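Local coordinates for polyketide synthase type I (Bacillus amyloliquefaciens, PDB 5KKU), which forms the N-terminal dehydratase domain of a polyketide synthase on the difficidin assembly line, where it probably removes water from carrier-bound intermediates, at residues D6-F11 with F80-D85; N127-M132 with Y266-N271; F222-F227 with A274-L279. All blocks are in the same frame, centred on the assembly; numbering follows the deposited sequence.

Contact 1 (D6-F11 with F80-D85); sequences DQVKTF and FTPARD
The rings of Phe-11 and Phe-80 meet at nearly perpendicular planes (84°), their centroids 5.7 Å apart, with CD1 of Phe-80 coming to the edge of the Phe-11 ring, near its plane, 3.6 Å from Phe-11 CD2. At the edge of the Phe-80 ring lies the carbonyl oxygen of Lys-9, and Tyr-49 of helix 37-49 meets this ring as well. Both phenylalanines have CG beside their own backbone N (chi1 -67° and -69°), which turns the rings to the same side as that helix.

Behind the rings, Lys-9 and Phe-80 form an antiparallel hydrogen-bonded pair. The bond from Lys-9 N to Phe-80 O and the one from Phe-80 N to Lys-9 O are both 3.1 Å, the second nearly straight. They fasten the start of strand 9-15 to the last part of strand 73-83 in the predicted N-terminal hotdog fold. Beyond them Gln-7 and Pro-82 overlap in the model, and their placement is doubtful. The secure chemistry is therefore one reciprocal backbone pair and one aromatic contact, which hold the first modelled residues of the chain to strand 73-83 at the domain surface.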
loop_
_atom_site.group_PDB
_atom_site.type_symbol
_atom_site.label_atom_id
_atom_site.label_comp_id
_atom_site.label_asym_id
_atom_site.label_seq_id
_atom_site.Cartn_x
_atom_site.Cartn_y
_atom_site.Cartn_z
ATOM N N ASP A 6 6.701 -27.426 4.218
ATOM C CA ASP A 6 5.527 -26.603 4.250
ATOM C C ASP A 6 4.491 -26.843 5.364
ATOM O O ASP A 6 3.893 -27.885 5.607
ATOM C CB ASP A 6 4.891 -26.457 2.892
ATOM C CG ASP A 6 5.695 -25.617 1.979
ATOM O OD1 ASP A 6 6.591 -24.910 2.420
ATOM O OD2 ASP A 6 5.450 -25.656 0.785
ATOM N N GLN A 7 4.277 -25.756 6.097
ATOM C CA GLN A 7 3.334 -25.755 7.209
ATOM C C GLN A 7 3.376 -24.433 7.968
ATOM O O GLN A 7 2.695 -23.475 7.603
ATOM C CB GLN A 7 3.624 -26.918 8.159
ATOM C CG GLN A 7 3.472 -28.291 7.525
ATOM C CD GLN A 7 2.021 -28.707 7.377
ATOM O OE1 GLN A 7 1.255 -28.680 8.340
ATOM N NE2 GLN A 7 1.638 -29.095 6.167
ATOM N N VAL A 8 4.179 -24.390 9.026
ATOM C CA VAL A 8 4.311 -23.186 9.839
ATOM C C VAL A 8 5.754 -22.692 9.862
ATOM O O VAL A 8 6.688 -23.479 10.020
ATOM C CB VAL A 8 3.839 -23.427 11.285
ATOM C CG1 VAL A 8 3.822 -22.119 12.061
ATOM C CG2 VAL A 8 2.463 -24.076 11.291
ATOM N N LYS A 9 5.928 -21.384 9.702
ATOM C CA LYS A 9 7.257 -20.783 9.704
ATOM C C LYS A 9 7.184 -19.285 9.980
ATOM O O LYS A 9 6.746 -18.508 9.132
ATOM C CB LYS A 9 7.963 -21.038 8.370
ATOM C CG LYS A 9 9.423 -20.618 8.351
ATOM C CD LYS A 9 10.334 -21.802 8.071
ATOM C CE LYS A 9 11.784 -21.470 8.385
ATOM N NZ LYS A 9 12.605 -21.347 7.149
ATOM N N THR A 10 7.615 -18.887 11.173
ATOM C CA THR A 10 7.600 -17.482 11.562
ATOM C C THR A 10 8.903 -16.788 11.176
ATOM O O THR A 10 9.987 -17.219 11.570
ATOM C CB THR A 10 7.373 -17.319 13.077
ATOM O OG1 THR A 10 6.096 -17.866 13.433
ATOM C CG2 THR A 10 7.418 -15.850 13.467
ATOM N N PHE A 11 8.788 -15.713 10.404
ATOM C CA PHE A 11 9.954 -14.958 9.963
ATOM C C PHE A 11 10.048 -13.616 10.680
ATOM O O PHE A 11 9.033 -12.971 10.946
ATOM C CB PHE A 11 9.914 -14.744 8.449
ATOM C CG PHE A 11 10.065 -16.009 7.653
ATOM C CD1 PHE A 11 11.318 -16.551 7.422
ATOM C CD2 PHE A 11 8.954 -16.654 7.136
ATOM C CE1 PHE A 11 11.462 -17.714 6.689
ATOM C CE2 PHE A 11 9.090 -17.818 6.402
ATOM C CZ PHE A 11 10.346 -18.349 6.179
ATOM N N PHE A 80 3.825 -17.853 8.402
ATOM C CA PHE A 80 3.155 -18.622 7.371
ATOM C C PHE A 80 2.524 -19.878 7.952
ATOM O O PHE A 80 3.196 -20.670 8.545
ATOM C CB PHE A 80 4.119 -18.979 6.277
ATOM C CG PHE A 80 4.571 -17.812 5.461
ATOM C CD1 PHE A 80 5.548 -16.956 5.917
ATOM C CD2 PHE A 80 4.044 -17.579 4.234
ATOM C CE1 PHE A 80 5.941 -15.872 5.174
ATOM C CE2 PHE A 80 4.450 -16.510 3.494
ATOM C CZ PHE A 80 5.397 -15.656 3.965
ATOM N N THR A 81 1.240 -20.074 7.785
ATOM C CA THR A 81 0.590 -21.244 8.298
ATOM C C THR A 81 -0.084 -21.955 7.153
ATOM O O THR A 81 -0.856 -21.371 6.463
ATOM C CB THR A 81 -0.479 -20.846 9.309
ATOM O OG1 THR A 81 0.129 -20.313 10.476
ATOM C CG2 THR A 81 -1.380 -22.007 9.690
ATOM N N PRO A 82 0.187 -23.235 6.989
ATOM C CA PRO A 82 -0.445 -24.026 5.955
ATOM C C PRO A 82 -1.960 -24.082 6.052
ATOM O O PRO A 82 -2.552 -24.107 7.088
ATOM C CB PRO A 82 0.123 -25.396 6.211
ATOM C CG PRO A 82 1.463 -25.143 6.684
ATOM C CD PRO A 82 1.319 -23.960 7.568
ATOM N N ALA A 83 -2.565 -24.111 4.887
ATOM C CA ALA A 83 -3.986 -24.131 4.778
ATOM C C ALA A 83 -4.481 -24.744 3.497
ATOM O O ALA A 83 -3.762 -25.388 2.804
ATOM C CB ALA A 83 -4.547 -22.742 4.952
ATOM N N ARG A 84 -5.745 -24.511 3.232
ATOM C CA ARG A 84 -6.448 -25.056 2.098
ATOM C C ARG A 84 -5.987 -24.587 0.675
ATOM O O ARG A 84 -6.428 -23.597 0.163
ATOM C CB ARG A 84 -7.932 -24.927 2.403
ATOM C CG ARG A 84 -8.888 -24.892 1.272
ATOM C CD ARG A 84 -9.986 -25.874 1.447
ATOM N NE ARG A 84 -9.660 -26.850 0.478
ATOM C CZ ARG A 84 -10.216 -26.925 -0.709
ATOM N NH1 ARG A 84 -11.201 -26.118 -1.043
ATOM N NH2 ARG A 84 -9.792 -27.819 -1.551
ATOM N N ASP A 85 -5.076 -25.334 0.072
ATOM C CA ASP A 85 -4.545 -24.995 -1.225
ATOM C C ASP A 85 -4.008 -23.569 -1.158
ATOM O O ASP A 85 -4.196 -22.783 -2.050
ATOM C CB ASP A 85 -5.630 -25.063 -2.293
ATOM C CG ASP A 85 -6.142 -26.461 -2.546
ATOM O OD1 ASP A 85 -5.366 -27.373 -2.808
ATOM O OD2 ASP A 85 -7.350 -26.643 -2.522
#

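Contact 2 (N127-M132 with Y266-N271); sequences NIEAFM and YDRAGN
Ile-128 and Arg-268 bring the two backbones closest, their CA atoms 6.1 Å apart, where the first turn of helix 128-133 faces the tight connection between strands 258-266 and 272-283. Asn-127 is the N-cap of the helix: its OD1 accepts from Ala-130 N at 3.0 Å, met from above the amide plane. The opposing loop is a type I turn over Arg-268 and Ala-269, followed by Gly-270 in a left-handed conformation, with Gly-270 N bonded to Asp-267 O and Asp-267 N to Asn-271 O. Asp-267 braces the loop from within. Its OD1 takes Asn-271 N, while OD2 uses its syn lone pair for Asn-271 ND2 in an almost straight bond.

Ile-128 and Arg-268 carry most of the packing. The CG1 branch of Ile-128 stands beside the backbone N (chi1 -79°) and delivers CD1 into the loop, 3.3 Å from Asp-267 O and 3.7 Å from Gly-270 CA. The other branch, CG2, meets Arg-268 CD at 4.0 Å. Arg-268 leaves its backbone pointing away from the helix, but a bend at chi2 (58°) swings the guanidinium back across Glu-129, its plane only 18° from that of the carboxylate, and Arg-268 NH1 sits 3.2 Å from Glu-129 CG. The charges themselves stay apart, Glu-129 OE1 being 4.4 Å from Arg-268 NH1. Glu-129 OE2 instead pairs with Lys-133, and Arg-268 NH2 makes a weak bond to Tyr-238 OH.

In sequence helix 128-133 falls in the link between the two predicted hotdog regions; in space it packs on the C-terminal one, here on a hairpin loop. With the polar groups of cap and turn bonded inside their own segments, the join depends on an aliphatic side chain against backbone, and on an arginine whose attraction to Glu-129 is probably weak.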
loop_
_atom_site.group_PDB
_atom_site.type_symbol
_atom_site.label_atom_id
_atom_site.label_comp_id
_atom_site.label_asym_id
_atom_site.label_seq_id
_atom_site.Cartn_x
_atom_site.Cartn_y
_atom_site.Cartn_z
ATOM N N ASN A 127 -3.243 1.925 -23.766
ATOM C CA ASN A 127 -2.383 2.838 -24.455
ATOM C C ASN A 127 -2.115 4.050 -23.600
ATOM O O ASN A 127 -2.899 4.955 -23.581
ATOM C CB ASN A 127 -2.957 3.260 -25.808
ATOM C CG ASN A 127 -1.926 3.882 -26.720
ATOM O OD1 ASN A 127 -1.154 4.720 -26.345
ATOM N ND2 ASN A 127 -1.925 3.446 -27.923
ATOM N N ILE A 128 -0.978 4.045 -22.934
ATOM C CA ILE A 128 -0.603 5.091 -22.014
ATOM C C ILE A 128 -0.533 6.453 -22.697
ATOM O O ILE A 128 -1.127 7.363 -22.206
ATOM C CB ILE A 128 0.649 4.757 -21.190
ATOM C CG1 ILE A 128 0.321 3.828 -20.039
ATOM C CG2 ILE A 128 1.209 5.968 -20.493
ATOM C CD1 ILE A 128 -0.064 2.478 -20.457
ATOM N N GLU A 129 0.188 6.546 -23.786
ATOM C CA GLU A 129 0.308 7.753 -24.540
ATOM C C GLU A 129 -1.023 8.327 -24.990
ATOM O O GLU A 129 -1.237 9.487 -24.868
ATOM C CB GLU A 129 1.081 7.471 -25.776
ATOM C CG GLU A 129 2.556 7.593 -25.787
ATOM C CD GLU A 129 2.990 7.777 -27.223
ATOM O OE1 GLU A 129 3.500 6.848 -27.822
ATOM O OE2 GLU A 129 2.736 8.842 -27.784
ATOM N N ALA A 130 -1.858 7.487 -25.529
ATOM C CA ALA A 130 -3.123 7.923 -25.988
ATOM C C ALA A 130 -4.015 8.428 -24.871
ATOM O O ALA A 130 -4.719 9.345 -25.062
ATOM C CB ALA A 130 -3.805 6.841 -26.780
ATOM N N PHE A 131 -3.959 7.780 -23.716
ATOM C CA PHE A 131 -4.712 8.194 -22.545
ATOM C C PHE A 131 -4.307 9.580 -22.125
ATOM O O PHE A 131 -5.126 10.383 -21.867
ATOM C CB PHE A 131 -4.563 7.234 -21.371
ATOM C CG PHE A 131 -5.605 7.421 -20.308
ATOM C CD1 PHE A 131 -5.457 8.362 -19.326
ATOM C CD2 PHE A 131 -6.732 6.657 -20.298
ATOM C CE1 PHE A 131 -6.422 8.561 -18.384
ATOM C CE2 PHE A 131 -7.684 6.829 -19.355
ATOM C CZ PHE A 131 -7.529 7.777 -18.380
ATOM N N MET A 132 -3.021 9.826 -22.050
ATOM C CA MET A 132 -2.497 11.125 -21.654
ATOM C C MET A 132 -2.828 12.265 -22.609
ATOM O O MET A 132 -3.239 13.302 -22.199
ATOM C CB MET A 132 -0.999 11.068 -21.445
ATOM C CG MET A 132 -0.518 10.390 -20.181
ATOM S SD MET A 132 1.246 10.088 -20.193
ATOM C CE MET A 132 1.605 9.829 -18.503
ATOM N N TYR A 266 0.252 -0.261 -14.585
ATOM C CA TYR A 266 0.877 -0.480 -15.873
ATOM C C TYR A 266 2.307 0.021 -15.966
ATOM O O TYR A 266 2.649 0.920 -15.276
ATOM C CB TYR A 266 0.054 0.194 -16.947
ATOM C CG TYR A 266 -1.253 -0.458 -17.201
ATOM C CD1 TYR A 266 -1.356 -1.612 -17.953
ATOM C CD2 TYR A 266 -2.406 0.080 -16.671
ATOM C CE1 TYR A 266 -2.572 -2.188 -18.161
ATOM C CE2 TYR A 266 -3.613 -0.493 -16.882
ATOM C CZ TYR A 266 -3.695 -1.624 -17.607
ATOM O OH TYR A 266 -4.909 -2.126 -17.757
ATOM N N ASP A 267 3.070 -0.694 -16.700
ATOM C CA ASP A 267 4.009 0.017 -17.279
ATOM C C ASP A 267 3.353 0.768 -18.424
ATOM O O ASP A 267 2.243 0.826 -18.796
ATOM C CB ASP A 267 5.295 -0.739 -17.615
ATOM C CG ASP A 267 5.159 -1.723 -18.752
ATOM O OD1 ASP A 267 4.258 -1.593 -19.554
ATOM O OD2 ASP A 267 5.991 -2.621 -18.862
ATOM N N ARG A 268 4.372 1.427 -18.919
ATOM C CA ARG A 268 4.442 2.400 -19.951
ATOM C C ARG A 268 4.197 1.873 -21.331
ATOM O O ARG A 268 3.520 2.503 -22.089
ATOM C CB ARG A 268 5.814 3.033 -19.896
ATOM C CG ARG A 268 6.116 4.041 -20.948
ATOM C CD ARG A 268 5.153 5.185 -20.940
ATOM N NE ARG A 268 5.172 5.783 -22.233
ATOM C CZ ARG A 268 5.003 7.060 -22.495
ATOM N NH1 ARG A 268 5.025 7.461 -23.741
ATOM N NH2 ARG A 268 4.797 7.926 -21.531
ATOM N N ALA A 269 4.769 0.727 -21.629
ATOM C CA ALA A 269 4.388 0.041 -22.826
ATOM C C ALA A 269 3.028 -0.582 -22.744
ATOM O O ALA A 269 2.604 -1.192 -23.654
ATOM C CB ALA A 269 5.421 -1.000 -23.171
ATOM N N GLY A 270 2.334 -0.387 -21.646
ATOM C CA GLY A 270 1.028 -0.951 -21.472
ATOM C C GLY A 270 0.920 -2.346 -20.935
ATOM O O GLY A 270 -0.115 -2.882 -20.974
ATOM N N ASN A 271 1.976 -2.934 -20.434
ATOM C CA ASN A 271 1.917 -4.209 -19.766
ATOM C C ASN A 271 1.391 -4.125 -18.358
ATOM O O ASN A 271 1.648 -3.186 -17.692
ATOM C CB ASN A 271 3.305 -4.805 -19.710
ATOM C CG ASN A 271 3.932 -4.933 -21.057
ATOM O OD1 ASN A 271 3.359 -5.508 -21.956
ATOM N ND2 ASN A 271 5.091 -4.378 -21.205
#

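Contact 3 (F222-F227 with A274-L279); sequences FMIDRF and AECEKL
Strands 219-229 and 272-283 run antiparallel in the predicted C-terminal hotdog fold, and Arg-226 and Glu-277 are the hydrogen-bonded pair at the heart of their meeting. Glu-277 N gives a short, nearly straight bond of 2.7 Å to Arg-226 O. In return, Arg-226 N reaches a lone pair of Glu-277 O at 3.3 Å.

The side chains of this pair also bond, on one face of the sheet. Arg-226 is extended as far as CD, with CG anti to the backbone N (chi1 180°), and then turns at chi3 (95°). Its NE points from within the guanidinium plane at Glu-277 OE2, 3.2 Å away and approached from above the carboxylate plane. At the neighbouring corner NH2 makes a salt bridge of 2.6 Å to Glu-275 OE1. Tyr-230 OH is hydrogen-bonded to both Arg-226 NH2 and Glu-275 OE1, and NH1 of Arg-226 goes to Glu-56 of strand 55-62, so three carboxylates and a phenol fix the rotation of the guanidinium.

The strand carries a classic beta bulge here: Asp-225 and Arg-226 both face Glu-277, and Asp-225 N adds a weak bond to the same Glu-277 O. It coincides with a corner in the chain between the halves of strand 219-229.

Phe-227 lies on the other face, a non-hydrogen-bonded neighbour of Cys-276, whose CB touches ring atom CD2 at 3.6 Å while SG sits at the ring edge. Glu-275 O is over one face of that ring. Further along, Ile-224 CG2 meets Cys-276 SG at 4.0 Å, and Ile-224 CG1 packs on Leu-279 CD1 at 3.8 Å. The Leu-279 side chain is about 10 Å from that of Asp-198, the predicted proton donor.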
loop_
_atom_site.group_PDB
_atom_site.type_symbol
_atom_site.label_atom_id
_atom_site.label_comp_id
_atom_site.label_asym_id
_atom_site.label_seq_id
_atom_site.Cartn_x
_atom_site.Cartn_y
_atom_site.Cartn_z
ATOM N N PHE A 222 -7.995 -0.561 4.375
ATOM C CA PHE A 222 -8.606 -1.492 5.242
ATOM C C PHE A 222 -8.995 -2.923 4.892
ATOM O O PHE A 222 -9.249 -3.687 5.759
ATOM C CB PHE A 222 -10.017 -1.034 5.542
ATOM C CG PHE A 222 -10.737 -1.899 6.510
ATOM C CD1 PHE A 222 -10.112 -2.380 7.607
ATOM C CD2 PHE A 222 -12.021 -2.249 6.300
ATOM C CE1 PHE A 222 -10.758 -3.190 8.477
ATOM C CE2 PHE A 222 -12.696 -3.060 7.177
ATOM C CZ PHE A 222 -12.062 -3.520 8.272
ATOM N N MET A 223 -9.076 -3.239 3.612
ATOM C CA MET A 223 -9.159 -4.620 3.144
ATOM C C MET A 223 -8.741 -4.797 1.689
ATOM O O MET A 223 -8.793 -3.859 0.895
ATOM C CB MET A 223 -10.603 -5.101 3.317
ATOM C CG MET A 223 -11.056 -5.253 4.762
ATOM S SD MET A 223 -12.786 -5.738 4.900
ATOM C CE MET A 223 -12.698 -7.440 4.355
ATOM N N ILE A 224 -8.227 -5.894 1.225
ATOM C CA ILE A 224 -7.963 -5.932 -0.202
ATOM C C ILE A 224 -8.401 -7.293 -0.645
ATOM O O ILE A 224 -7.970 -8.226 -0.078
ATOM C CB ILE A 224 -6.473 -5.680 -0.584
ATOM C CG1 ILE A 224 -6.078 -4.228 -0.424
ATOM C CG2 ILE A 224 -6.170 -6.086 -2.008
ATOM C CD1 ILE A 224 -4.611 -3.949 -0.597
ATOM N N ASP A 225 -9.268 -7.410 -1.609
ATOM C CA ASP A 225 -9.742 -8.727 -1.993
ATOM C C ASP A 225 -8.657 -9.523 -2.667
ATOM O O ASP A 225 -8.435 -10.641 -2.354
ATOM C CB ASP A 225 -10.988 -8.672 -2.842
ATOM C CG ASP A 225 -12.235 -8.700 -2.037
ATOM O OD1 ASP A 225 -12.187 -8.608 -0.811
ATOM O OD2 ASP A 225 -13.308 -8.801 -2.602
ATOM N N ARG A 226 -7.959 -8.908 -3.606
ATOM C CA ARG A 226 -6.841 -9.519 -4.258
ATOM C C ARG A 226 -5.794 -8.530 -4.692
ATOM O O ARG A 226 -6.124 -7.500 -5.214
ATOM C CB ARG A 226 -7.271 -10.394 -5.436
ATOM C CG ARG A 226 -6.108 -11.040 -6.139
ATOM C CD ARG A 226 -6.475 -12.057 -7.193
ATOM N NE ARG A 226 -6.511 -11.423 -8.486
ATOM C CZ ARG A 226 -5.576 -11.536 -9.391
ATOM N NH1 ARG A 226 -4.546 -12.311 -9.188
ATOM N NH2 ARG A 226 -5.704 -10.895 -10.499
ATOM N N PHE A 227 -4.539 -8.854 -4.468
ATOM C CA PHE A 227 -3.426 -8.129 -5.012
ATOM C C PHE A 227 -2.435 -9.093 -5.613
ATOM O O PHE A 227 -2.137 -10.089 -5.043
ATOM C CB PHE A 227 -2.744 -7.251 -3.970
ATOM C CG PHE A 227 -1.772 -6.296 -4.537
ATOM C CD1 PHE A 227 -0.497 -6.663 -4.742
ATOM C CD2 PHE A 227 -2.146 -4.998 -4.862
ATOM C CE1 PHE A 227 0.405 -5.792 -5.286
ATOM C CE2 PHE A 227 -1.237 -4.118 -5.389
ATOM C CZ PHE A 227 0.040 -4.524 -5.607
ATOM N N ALA A 274 0.825 -5.002 -12.022
ATOM C CA ALA A 274 0.112 -5.458 -10.884
ATOM C C ALA A 274 -1.401 -5.263 -10.962
ATOM O O ALA A 274 -1.863 -4.409 -11.622
ATOM C CB ALA A 274 0.682 -4.792 -9.667
ATOM N N GLU A 275 -2.155 -6.043 -10.222
ATOM C CA GLU A 275 -3.576 -5.919 -10.150
ATOM C C GLU A 275 -4.049 -5.852 -8.722
ATOM O O GLU A 275 -3.629 -6.632 -7.891
ATOM C CB GLU A 275 -4.255 -7.098 -10.820
ATOM C CG GLU A 275 -4.179 -7.185 -12.318
ATOM C CD GLU A 275 -5.134 -8.204 -12.858
ATOM O OE1 GLU A 275 -5.076 -9.322 -12.446
ATOM O OE2 GLU A 275 -5.977 -7.881 -13.653
ATOM N N CYS A 276 -4.975 -4.980 -8.465
ATOM C CA CYS A 276 -5.562 -4.862 -7.191
ATOM C C CYS A 276 -7.053 -4.887 -7.286
ATOM O O CYS A 276 -7.641 -4.041 -7.844
ATOM C CB CYS A 276 -5.082 -3.606 -6.515
ATOM S SG CYS A 276 -5.667 -3.336 -4.878
ATOM N N GLU A 277 -7.667 -5.850 -6.667
ATOM C CA GLU A 277 -9.089 -5.979 -6.746
ATOM C C GLU A 277 -9.730 -5.545 -5.472
ATOM O O GLU A 277 -9.426 -6.085 -4.454
ATOM C CB GLU A 277 -9.447 -7.410 -7.007
ATOM C CG GLU A 277 -9.402 -7.814 -8.426
ATOM C CD GLU A 277 -9.746 -9.245 -8.580
ATOM O OE1 GLU A 277 -10.638 -9.711 -7.865
ATOM O OE2 GLU A 277 -9.124 -9.890 -9.397
ATOM N N LYS A 278 -10.590 -4.572 -5.568
ATOM C CA LYS A 278 -11.345 -4.077 -4.471
ATOM C C LYS A 278 -10.529 -3.610 -3.262
ATOM O O LYS A 278 -10.588 -4.184 -2.224
ATOM C CB LYS A 278 -12.419 -5.080 -4.096
ATOM C CG LYS A 278 -13.573 -4.470 -3.363
ATOM C CD LYS A 278 -14.211 -5.443 -2.409
ATOM C CE LYS A 278 -15.695 -5.175 -2.239
ATOM N NZ LYS A 278 -16.070 -3.865 -1.645
ATOM N N LEU A 279 -9.809 -2.518 -3.400
ATOM C CA LEU A 279 -9.170 -1.903 -2.256
ATOM C C LEU A 279 -10.187 -1.139 -1.475
ATOM O O LEU A 279 -10.751 -0.197 -1.927
ATOM C CB LEU A 279 -7.987 -1.043 -2.647
ATOM C CG LEU A 279 -7.554 0.044 -1.681
ATOM C CD1 LEU A 279 -6.809 -0.548 -0.530
ATOM C CD2 LEU A 279 -6.731 1.110 -2.333
#

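How the contacts relate
Contacts 2 and 3 are both partly buried, contact 3 lying nearer the middle of the chain with more buried residues; contact 1 is a surface contact of the predicted N-terminal hotdog fold, about 23 Å from the chain centre to its own. Contacts 1 and 3 both pair antiparallel strands, but contact 3 adds a charged network to its backbone bonds, whereas contact 1 adds two rings. Contact 2 relies on neither strand pairing nor salt bridges and sets a short helix on a loop. That loop leads directly into strand 272-283 of contact 3, so these two share one hairpin, while 38 Å separates the centres of contacts 1 and 2.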